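Side-chain contact in female germline-specific tumor suppressor gld-1 (PDB 3K6T), which binds a consensus sequence in messenger RNAs, represses translation of glp-1 among them, and forms homodimers through its Qua1 domain, the part present here: residues D12-K17 against R40-L45. Numbering follows the deposited sequence.
Sequences DLVKEK and RVRVAL
L13 reaches V41 because its CG lies anti to the carbonyl carbon (chi1 -60°) and the chain runs on extended through chi2 (173°), carrying CD1 out toward the other helix. V41 answers with CG2, the methyl set anti to its own carbonyl carbon, and the two branches meet at 4.0 Å between L13 CD1 and V41 CG2. The side chains pass each other at a slant, methyl against methyl, with both residues buried. Leucine suits its position by its length, since the nearest CA atoms, those of L13 and V41, are 9.5 Å apart; the shorter, beta-branched valine still has a methyl directed across the gap.

One step along each helix, nearer the surface, V14 meets R42. The arginine does not start out toward its partner, but its extended chain from CG to NE carries the guanidinium across to the valine methyl, which it meets obliquely. There R42 NH2 lies 4.1 Å from V14 CG2, the side chains crossing at about a right angle in van der Waals contact. The long arginine chain can span the gap, and its place at the exposed rim probably lets the charged group stay hydrated.

The contact joins helix 7-20 to helix 28-49 in the helix-turn-helix of the Qua1 homodimerization domain. Y9 and L10 also pack on V41, I38 packs on L13, and N29 of the second subunit touches L13, so the buried leucine-valine pair lies beside the dimer interface.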
loop_
_atom_site.group_PDB
_atom_site.type_symbol
_atom_site.label_atom_id
_atom_site.label_comp_id
_atom_site.label_asym_id
_atom_site.label_seq_id
_atom_site.Cartn_x
_atom_site.Cartn_y
_atom_site.Cartn_z
ATOM N N ASP A 12 8.859 -6.065 7.639
ATOM C CA ASP A 12 8.141 -6.854 6.639
ATOM C C ASP A 12 7.895 -6.045 5.366
ATOM O O ASP A 12 8.081 -6.547 4.258
ATOM C CB ASP A 12 6.815 -7.379 7.203
ATOM C CG ASP A 12 7.009 -8.524 8.191
ATOM O OD1 ASP A 12 8.076 -9.173 8.149
ATOM O OD2 ASP A 12 6.094 -8.776 9.005
ATOM N N LEU A 13 7.488 -4.789 5.525
ATOM C CA LEU A 13 7.214 -3.937 4.365
ATOM C C LEU A 13 8.479 -3.712 3.557
ATOM O O LEU A 13 8.478 -3.792 2.326
ATOM C CB LEU A 13 6.649 -2.583 4.805
ATOM C CG LEU A 13 5.338 -2.582 5.586
ATOM C CD1 LEU A 13 5.063 -1.169 6.075
ATOM C CD2 LEU A 13 4.178 -3.104 4.743
ATOM N N VAL A 14 9.568 -3.427 4.260
ATOM C CA VAL A 14 10.841 -3.179 3.604
ATOM C C VAL A 14 11.322 -4.421 2.869
ATOM O O VAL A 14 11.838 -4.331 1.757
ATOM C CB VAL A 14 11.920 -2.703 4.611
ATOM C CG1 VAL A 14 13.286 -2.662 3.947
ATOM C CG2 VAL A 14 11.549 -1.327 5.185
ATOM N N LYS A 15 11.161 -5.586 3.482
ATOM C CA LYS A 15 11.504 -6.822 2.788
ATOM C C LYS A 15 10.659 -6.996 1.518
ATOM O O LYS A 15 11.167 -7.430 0.485
ATOM C CB LYS A 15 11.336 -8.037 3.706
ATOM C CG LYS A 15 12.087 -9.268 3.230
ATOM C CD LYS A 15 11.504 -10.557 3.804
ATOM C CE LYS A 15 12.166 -11.789 3.186
ATOM N NZ LYS A 15 11.412 -13.049 3.464
ATOM N N GLU A 16 9.370 -6.663 1.592
ATOM C CA GLU A 16 8.496 -6.798 0.420
ATOM C C GLU A 16 8.915 -5.815 -0.670
ATOM O O GLU A 16 8.884 -6.142 -1.856
ATOM C CB GLU A 16 7.016 -6.617 0.797
ATOM C CG GLU A 16 6.460 -7.782 1.618
ATOM C CD GLU A 16 4.951 -7.750 1.790
ATOM O OE1 GLU A 16 4.258 -7.103 0.973
ATOM O OE2 GLU A 16 4.458 -8.390 2.744
ATOM N N LYS A 17 9.334 -4.622 -0.253
ATOM C CA LYS A 17 9.821 -3.593 -1.177
ATOM C C LYS A 17 11.066 -4.062 -1.929
ATOM O O LYS A 17 11.219 -3.802 -3.124
ATOM C CB LYS A 17 10.113 -2.298 -0.414
ATOM C CG LYS A 17 10.719 -1.166 -1.248
ATOM C CD LYS A 17 10.872 0.103 -0.404
ATOM C CE LYS A 17 11.715 1.166 -1.109
ATOM N NZ LYS A 17 11.107 1.598 -2.398
ATOM N N ARG A 40 4.212 6.166 6.425
ATOM C CA ARG A 40 3.271 6.304 7.530
ATOM C C ARG A 40 3.736 5.567 8.794
ATOM O O ARG A 40 3.578 6.065 9.905
ATOM C CB ARG A 40 1.887 5.802 7.125
ATOM C CG ARG A 40 0.853 5.924 8.244
ATOM C CD ARG A 40 -0.438 5.180 7.906
ATOM N NE ARG A 40 -0.287 3.726 7.992
ATOM C CZ ARG A 40 -0.281 3.042 9.132
ATOM N NH1 ARG A 40 -0.407 3.673 10.295
ATOM N NH2 ARG A 40 -0.140 1.723 9.112
ATOM N N VAL A 41 4.283 4.371 8.614
ATOM C CA VAL A 41 4.783 3.576 9.730
ATOM C C VAL A 41 6.019 4.217 10.385
ATOM O O VAL A 41 6.135 4.240 11.604
ATOM C CB VAL A 41 5.115 2.133 9.288
ATOM C CG1 VAL A 41 5.777 1.358 10.433
ATOM C CG2 VAL A 41 3.857 1.425 8.845
ATOM N N ARG A 42 6.941 4.722 9.574
ATOM C CA ARG A 42 8.104 5.422 10.114
ATOM C C ARG A 42 7.672 6.649 10.917
ATOM O O ARG A 42 8.192 6.908 11.997
ATOM C CB ARG A 42 9.052 5.849 8.994
ATOM C CG ARG A 42 9.780 4.707 8.299
ATOM C CD ARG A 42 10.914 5.265 7.448
ATOM N NE ARG A 42 11.406 4.321 6.448
ATOM C CZ ARG A 42 12.357 3.420 6.671
ATOM N NH1 ARG A 42 12.917 3.324 7.872
ATOM N NH2 ARG A 42 12.746 2.612 5.691
ATOM N N VAL A 43 6.721 7.401 10.379
ATOM C CA VAL A 43 6.215 8.583 11.073
ATOM C C VAL A 43 5.556 8.188 12.391
ATOM O O VAL A 43 5.798 8.815 13.430
ATOM C CB VAL A 43 5.226 9.391 10.201
ATOM C CG1 VAL A 43 4.481 10.429 11.045
ATOM C CG2 VAL A 43 5.961 10.061 9.061
ATOM N N ALA A 44 4.738 7.139 12.352
ATOM C CA ALA A 44 4.067 6.647 13.554
ATOM C C ALA A 44 5.063 6.193 14.620
ATOM O O ALA A 44 4.880 6.465 15.805
ATOM C CB ALA A 44 3.097 5.512 13.212
ATOM N N LEU A 45 6.110 5.490 14.195
ATOM C CA LEU A 45 7.137 5.030 15.123
ATOM C C LEU A 45 7.826 6.234 15.758
ATOM O O LEU A 45 8.010 6.291 16.971
ATOM C CB LEU A 45 8.159 4.139 14.402
ATOM C CG LEU A 45 7.638 2.764 13.972
ATOM C CD1 LEU A 45 8.656 2.039 13.087
ATOM C CD2 LEU A 45 7.282 1.921 15.198
#